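Local coordinates for glutaredoxin related protein (Sulfolobus solfataricus, PDB 4MNN) that probably catalyses thiol-disulfide exchange as an atypical protein disulfide oxidoreductase of the glutaredoxin family, built on the thioredoxin fold, at residues A[103-109]-A[133-139]; A[111-117]-A[153-157]. One frame throughout, in Å; residues are numbered along the deposited sequence. Where two conformers were deposited one is given.

Contact 1 of 2, residues A[103-109]-A[133-139]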
loop_
_atom_site.group_PDB
_atom_site.type_symbol
_atom_site.label_atom_id
_atom_site.label_comp_id
_atom_site.label_asym_id
_atom_site.label_seq_id
_atom_site.Cartn_x
_atom_site.Cartn_y
_atom_site.Cartn_z
ATOM N N VAL A 103 5.461 -10.369 -2.069
ATOM C CA VAL A 103 4.022 -10.448 -2.277
ATOM C C VAL A 103 3.719 -9.200 -3.108
ATOM O O VAL A 103 3.944 -8.076 -2.647
ATOM C CB VAL A 103 3.209 -10.381 -0.943
ATOM C CG1 VAL A 103 1.677 -10.430 -1.251
ATOM C CG2 VAL A 103 3.601 -11.547 -0.042
ATOM N N LYS A 104 3.258 -9.386 -4.346
ATOM C CA LYS A 104 2.899 -8.262 -5.200
ATOM C C LYS A 104 1.433 -8.316 -5.530
ATOM O O LYS A 104 0.926 -9.337 -6.007
ATOM C CB LYS A 104 3.680 -8.275 -6.510
ATOM C CG LYS A 104 5.170 -8.117 -6.255
ATOM C CD LYS A 104 5.998 -8.235 -7.526
ATOM C CE LYS A 104 7.473 -7.976 -7.136
ATOM N NZ LYS A 104 8.323 -7.782 -8.305
ATOM N N LEU A 105 0.766 -7.198 -5.301
ATOM C CA LEU A 105 -0.659 -7.091 -5.590
ATOM C C LEU A 105 -0.843 -6.113 -6.743
ATOM O O LEU A 105 -0.347 -4.998 -6.674
ATOM C CB LEU A 105 -1.414 -6.546 -4.363
ATOM C CG LEU A 105 -2.880 -6.183 -4.672
ATOM C CD1 LEU A 105 -3.654 -7.449 -5.024
ATOM C CD2 LEU A 105 -3.559 -5.484 -3.456
ATOM N N PHE A 106 -1.510 -6.546 -7.807
ATOM C CA PHE A 106 -1.827 -5.676 -8.921
ATOM C C PHE A 106 -3.270 -5.234 -8.792
ATOM O O PHE A 106 -4.154 -6.053 -8.552
ATOM C CB PHE A 106 -1.613 -6.411 -10.247
ATOM C CG PHE A 106 -0.140 -6.692 -10.515
ATOM C CD1 PHE A 106 0.615 -5.809 -11.272
ATOM C CD2 PHE A 106 0.499 -7.757 -9.890
ATOM C CE1 PHE A 106 1.984 -5.974 -11.401
ATOM C CE2 PHE A 106 1.879 -7.939 -10.005
ATOM C CZ PHE A 106 2.616 -7.037 -10.766
ATOM N N VAL A 107 -3.493 -3.935 -8.973
ATOM C CA VAL A 107 -4.829 -3.359 -8.917
ATOM C C VAL A 107 -4.991 -2.325 -10.035
ATOM O O VAL A 107 -4.045 -2.033 -10.773
ATOM C CB VAL A 107 -5.055 -2.569 -7.569
ATOM C CG1 VAL A 107 -4.800 -3.470 -6.352
ATOM C CG2 VAL A 107 -4.112 -1.326 -7.512
ATOM N N THR A 108 -6.215 -1.813 -10.167
ATOM C CA THR A 108 -6.520 -0.678 -11.048
ATOM C C THR A 108 -7.624 0.080 -10.307
ATOM O O THR A 108 -8.247 -0.469 -9.402
ATOM C CB THR A 108 -7.040 -1.083 -12.456
ATOM O OG1 THR A 108 -8.322 -1.735 -12.338
ATOM C CG2 THR A 108 -6.044 -2.020 -13.111
ATOM N N PRO A 109 -7.852 1.364 -10.646
ATOM C CA PRO A 109 -8.892 2.173 -9.999
ATOM C C PRO A 109 -10.285 1.576 -10.218
ATOM O O PRO A 109 -11.078 1.472 -9.281
ATOM C CB PRO A 109 -8.741 3.535 -10.677
ATOM C CG PRO A 109 -7.271 3.632 -10.878
ATOM C CD PRO A 109 -6.923 2.222 -11.405
ATOM N N LEU A 133 5.832 -6.505 0.819
ATOM C CA LEU A 133 4.626 -6.139 0.071
ATOM C C LEU A 133 4.819 -4.968 -0.883
ATOM O O LEU A 133 5.309 -3.911 -0.500
ATOM C CB LEU A 133 3.480 -5.780 1.059
ATOM C CG LEU A 133 2.161 -5.331 0.393
ATOM C CD1 LEU A 133 1.604 -6.510 -0.412
ATOM C CD2 LEU A 133 1.158 -4.851 1.458
ATOM N N GLU A 134 4.423 -5.159 -2.129
ATOM C CA GLU A 134 4.474 -4.087 -3.129
ATOM C C GLU A 134 3.133 -4.101 -3.819
ATOM O O GLU A 134 2.619 -5.190 -4.139
ATOM C CB GLU A 134 5.599 -4.346 -4.141
ATOM C CG GLU A 134 6.988 -4.168 -3.462
ATOM C CD GLU A 134 8.163 -4.499 -4.363
ATOM O OE1 GLU A 134 8.290 -5.662 -4.792
ATOM O OE2 GLU A 134 8.957 -3.586 -4.627
ATOM N N ILE A 135 2.559 -2.921 -4.048
ATOM C CA ILE A 135 1.261 -2.825 -4.721
ATOM C C ILE A 135 1.534 -2.098 -6.008
ATOM O O ILE A 135 2.296 -1.154 -6.005
ATOM C CB ILE A 135 0.265 -1.955 -3.933
ATOM C CG1 ILE A 135 0.317 -2.308 -2.441
ATOM C CG2 ILE A 135 -1.144 -2.123 -4.538
ATOM C CD1 ILE A 135 -0.106 -3.713 -2.102
ATOM N N TYR A 136 0.923 -2.541 -7.103
ATOM C CA TYR A 136 1.120 -1.885 -8.398
ATOM C C TYR A 136 -0.187 -1.510 -9.051
ATOM O O TYR A 136 -1.058 -2.350 -9.171
ATOM C CB TYR A 136 1.821 -2.815 -9.390
ATOM C CG TYR A 136 3.227 -3.200 -9.005
ATOM C CD1 TYR A 136 3.471 -4.260 -8.114
ATOM C CD2 TYR A 136 4.315 -2.505 -9.535
ATOM C CE1 TYR A 136 4.772 -4.627 -7.761
ATOM C CE2 TYR A 136 5.629 -2.855 -9.182
ATOM C CZ TYR A 136 5.848 -3.914 -8.303
ATOM O OH TYR A 136 7.139 -4.253 -7.957
ATOM N N ASP A 137 -0.310 -0.250 -9.465
ATOM C CA ASP A 137 -1.463 0.206 -10.243
ATOM C C ASP A 137 -1.079 -0.284 -11.667
ATOM O O ASP A 137 -0.164 0.255 -12.316
ATOM C CB ASP A 137 -1.577 1.730 -10.247
ATOM C CG ASP A 137 -2.735 2.243 -11.140
ATOM O OD1 ASP A 137 -3.103 1.581 -12.125
ATOM O OD2 ASP A 137 -3.259 3.337 -10.885
ATOM N N ALA A 138 -1.754 -1.339 -12.105
ATOM C CA ALA A 138 -1.493 -1.975 -13.387
ATOM C C ALA A 138 -1.695 -1.076 -14.605
ATOM O O ALA A 138 -1.191 -1.400 -15.688
ATOM C CB ALA A 138 -2.370 -3.226 -13.506
ATOM N N THR A 139 -2.458 0.014 -14.445
ATOM C CA THR A 139 -2.681 0.945 -15.566
ATOM C C THR A 139 -1.482 1.850 -15.741
ATOM O O THR A 139 -1.183 2.329 -16.849
ATOM C CB THR A 139 -3.951 1.847 -15.346
ATOM O OG1 THR A 139 -3.749 2.751 -14.243
ATOM C CG2 THR A 139 -5.153 0.970 -15.085
#
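F106 and Y136 rise together from neighbouring parallel strands, 103-107 and 133-137, which form the beta-alpha-beta unit of a thioredoxin fold with helix 114-127 as the crossover. Paired in register, both leave the sheet on the same face; their matching chi1 angles (-69° and -64°, CG anti to the carbonyl carbon) then carry the rings side by side. Their planes are nearly parallel, but the rings are slid so far apart, with centroids 5.1 Å from each other, that they barely overlap. Y136 CD1 lies over one face of F106, while F106 CD1 reaches back to Y136 CB at 3.7 Å. Y63 of the next strand stacks on Y136, so broad flat rings suit this face.

K104 shares it. Its extended aliphatic chain runs obliquely past the tyrosine ring, CD standing 3.8 Å from Y136 CE1. A lysine fits because its methylenes can pack against the ring while NZ travels on to a salt bridge with D160 and a hydrogen bond with Y148. The neighbouring E134 carboxylate is too far from NZ for a salt bridge, and its OE2 hydrogen-bonds to Y63 instead.

The opposite face is mostly aliphatic and ends in D137. L105 and I135 point the same way, with I135 CD1 3.9 Å from L105 CB, and L105 also reaches T117 and L121 of the crossover helix. At the strand end, D137 OD1 accepts a hydrogen bond from T139 N, an Asx turn. Five backbone hydrogen bonds join the segments, and the last is the shortest: A138 N gives its hydrogen to V107 O at 2.7 Å.

Contact 2 of 2, residues A[111-117]-A[153-157]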
loop_
_atom_site.group_PDB
_atom_site.type_symbol
_atom_site.label_atom_id
_atom_site.label_comp_id
_atom_site.label_asym_id
_atom_site.label_seq_id
_atom_site.Cartn_x
_atom_site.Cartn_y
_atom_site.Cartn_z
ATOM N N CYS A 111 -11.875 -1.083 -10.010
ATOM C CA CYS A 111 -11.804 -2.444 -9.515
ATOM C C CYS A 111 -12.498 -2.571 -8.171
ATOM O O CYS A 111 -12.044 -2.017 -7.176
ATOM C CB CYS A 111 -10.329 -2.866 -9.406
ATOM S SG CYS A 111 -10.055 -4.517 -8.701
ATOM N N THR A 112 -13.589 -3.325 -8.154
ATOM C CA THR A 112 -14.357 -3.495 -6.938
ATOM C C THR A 112 -13.670 -4.279 -5.852
ATOM O O THR A 112 -13.692 -3.862 -4.703
ATOM C CB THR A 112 -15.728 -4.155 -7.237
ATOM O OG1 THR A 112 -16.497 -3.274 -8.059
ATOM C CG2 THR A 112 -16.489 -4.424 -5.946
ATOM N N LYS A 113 -13.043 -5.406 -6.191
ATOM C CA LYS A 113 -12.417 -6.180 -5.144
ATOM C C LYS A 113 -11.013 -5.763 -4.776
ATOM O O LYS A 113 -10.472 -6.279 -3.824
ATOM C CB LYS A 113 -12.411 -7.687 -5.482
ATOM C CG LYS A 113 -13.764 -8.363 -5.430
ATOM C CD LYS A 113 -13.666 -9.857 -5.665
ATOM C CE LYS A 113 -13.096 -10.174 -7.046
ATOM N NZ LYS A 113 -13.883 -9.602 -8.189
ATOM N N CYS A 114 -10.423 -4.813 -5.483
ATOM C CA CYS A 114 -9.043 -4.462 -5.161
ATOM C C CYS A 114 -8.845 -3.820 -3.792
ATOM O O CYS A 114 -7.930 -4.182 -3.085
ATOM C CB CYS A 114 -8.443 -3.559 -6.240
ATOM S SG CYS A 114 -8.158 -4.380 -7.864
ATOM N N PRO A 115 -9.700 -2.857 -3.414
ATOM C CA PRO A 115 -9.496 -2.247 -2.097
ATOM C C PRO A 115 -9.617 -3.228 -0.951
ATOM O O PRO A 115 -8.963 -3.064 0.064
ATOM C CB PRO A 115 -10.524 -1.103 -2.063
ATOM C CG PRO A 115 -11.558 -1.504 -3.100
ATOM C CD PRO A 115 -10.713 -2.129 -4.200
ATOM N N ILE A 116 -10.458 -4.246 -1.116
ATOM C CA ILE A 116 -10.643 -5.261 -0.091
ATOM C C ILE A 116 -9.321 -6.042 0.046
ATOM O O ILE A 116 -8.851 -6.314 1.155
ATOM C CB ILE A 116 -11.800 -6.219 -0.488
ATOM C CG1 ILE A 116 -13.002 -5.392 -0.983
ATOM C CG2 ILE A 116 -12.168 -7.102 0.682
ATOM C CD1 ILE A 116 -14.201 -6.202 -1.467
ATOM N N THR A 117 -8.704 -6.378 -1.084
ATOM C CA THR A 117 -7.441 -7.127 -1.045
ATOM C C THR A 117 -6.286 -6.298 -0.519
ATOM O O THR A 117 -5.468 -6.800 0.238
ATOM C CB THR A 117 -7.117 -7.689 -2.423
ATOM O OG1 THR A 117 -8.254 -8.448 -2.861
ATOM C CG2 THR A 117 -5.900 -8.669 -2.345
ATOM N N VAL A 153 -7.885 -7.907 -12.298
ATOM C CA VAL A 153 -7.374 -7.551 -10.965
ATOM C C VAL A 153 -8.564 -7.681 -9.998
ATOM O O VAL A 153 -9.717 -7.708 -10.443
ATOM C CB VAL A 153 -6.807 -6.111 -10.958
ATOM C CG1 VAL A 153 -5.502 -6.048 -11.771
ATOM C CG2 VAL A 153 -7.849 -5.099 -11.613
ATOM N N PRO A 154 -8.306 -7.838 -8.685
ATOM C CA PRO A 154 -6.970 -7.909 -8.089
ATOM C C PRO A 154 -6.279 -9.219 -8.445
ATOM O O PRO A 154 -6.938 -10.244 -8.685
ATOM C CB PRO A 154 -7.251 -7.843 -6.583
ATOM C CG PRO A 154 -8.601 -8.529 -6.471
ATOM C CD PRO A 154 -9.347 -7.899 -7.633
ATOM N N LYS A 155 -4.944 -9.195 -8.470
ATOM C CA LYS A 155 -4.182 -10.411 -8.749
ATOM C C LYS A 155 -2.936 -10.361 -7.847
ATOM O O LYS A 155 -2.230 -9.364 -7.847
ATOM C CB LYS A 155 -3.756 -10.461 -10.229
ATOM C CG LYS A 155 -2.996 -11.776 -10.575
ATOM C CD LYS A 155 -3.855 -13.035 -10.275
ATOM C CE LYS A 155 -3.062 -14.337 -10.523
ATOM N NZ LYS A 155 -3.819 -15.593 -10.087
ATOM N N ILE A 156 -2.691 -11.418 -7.068
ATOM C CA ILE A 156 -1.532 -11.422 -6.175
ATOM C C ILE A 156 -0.512 -12.391 -6.747
ATOM O O ILE A 156 -0.868 -13.496 -7.196
ATOM C CB ILE A 156 -1.889 -11.926 -4.746
ATOM C CG1 ILE A 156 -3.052 -11.106 -4.153
ATOM C CG2 ILE A 156 -0.672 -11.813 -3.856
ATOM C CD1 ILE A 156 -3.650 -11.735 -2.825
ATOM N N ILE A 157 0.735 -11.950 -6.754
ATOM C CA ILE A 157 1.861 -12.758 -7.230
ATOM C C ILE A 157 2.760 -13.002 -6.022
ATOM O O ILE A 157 3.169 -12.064 -5.343
ATOM C CB ILE A 157 2.685 -12.000 -8.321
ATOM C CG1 ILE A 157 1.782 -11.637 -9.500
ATOM C CG2 ILE A 157 3.905 -12.874 -8.769
ATOM C CD1 ILE A 157 1.177 -12.826 -10.237
#
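The carbonyl oxygen of K113, four residues before T117, takes two bonds from that residue, and both residues press against P154. T117 N donates to K113 O at 3.3 Å and T117 OG1 at 3.2 Å, the hydroxyl approaching from 33° outside the carbonyl plane. A threonine serves well here: with OG1 anti to its carbonyl carbon (chi1 -54°), the hydroxyl reaches back to K113 O while the methyl meets the strand.

The hydroxyl bond helps hold OG1 beside the proline, where it meets P154 CG at 3.6 Å, and T117 CG2 touches I156 CD1 at 3.8 Å. With an alanine in place of T117, the second bond to K113 O would go, and P154 CG and I156 CD1 would probably be left facing a gap on the helix side.

P154 follows a cis peptide bond, and its CB bond is directed toward segment 111-117. The ring packs among K113, T117 and the C111-C114 disulfide. K113 contributes its CB, 3.7 Å from P154 CD, rather than its long, bent tail. Both sulfurs come to the same proline carbon, C111 SG lying 3.6 Å from P154 CD and C114 SG slightly farther, so a compact, aliphatic ring whose nitrogen bears no hydrogen suits its place beside them. V153 CG2 also meets the disulfide, 3.7 Å from C111 SG and close to C114 SG too. No hydrogen bond crosses between the segments; the contact is made by van der Waals packing, largely of carbon and sulfur. A CxxC disulfide at a helix start, faced by a cis-proline just before a strand, is the hallmark of the thioredoxin-fold redox site, and probably forms the active site here.

In the fold
The centres of contacts 1 and 2 lie about 8 Å apart, both within the thioredoxin-like second half of the chain. Along the chain their segments alternate: strand 103-107, then the disulfide and helix start at 111-117, then strand 133-137, and last 153-157. Helix 114-127 thus connects the two strands of contact 1, while strand 155-158 pairs antiparallel with strand 101-107 in the same sheet. K104 O with I157 N and F106 N with K155 O are probable hydrogen bonds tying the two contacts directly. Strand 101-107 is therefore shared: it leads into the disulfide loop and pairs with the strand after the cis-proline, so it brings the two together, consistent with a redox role.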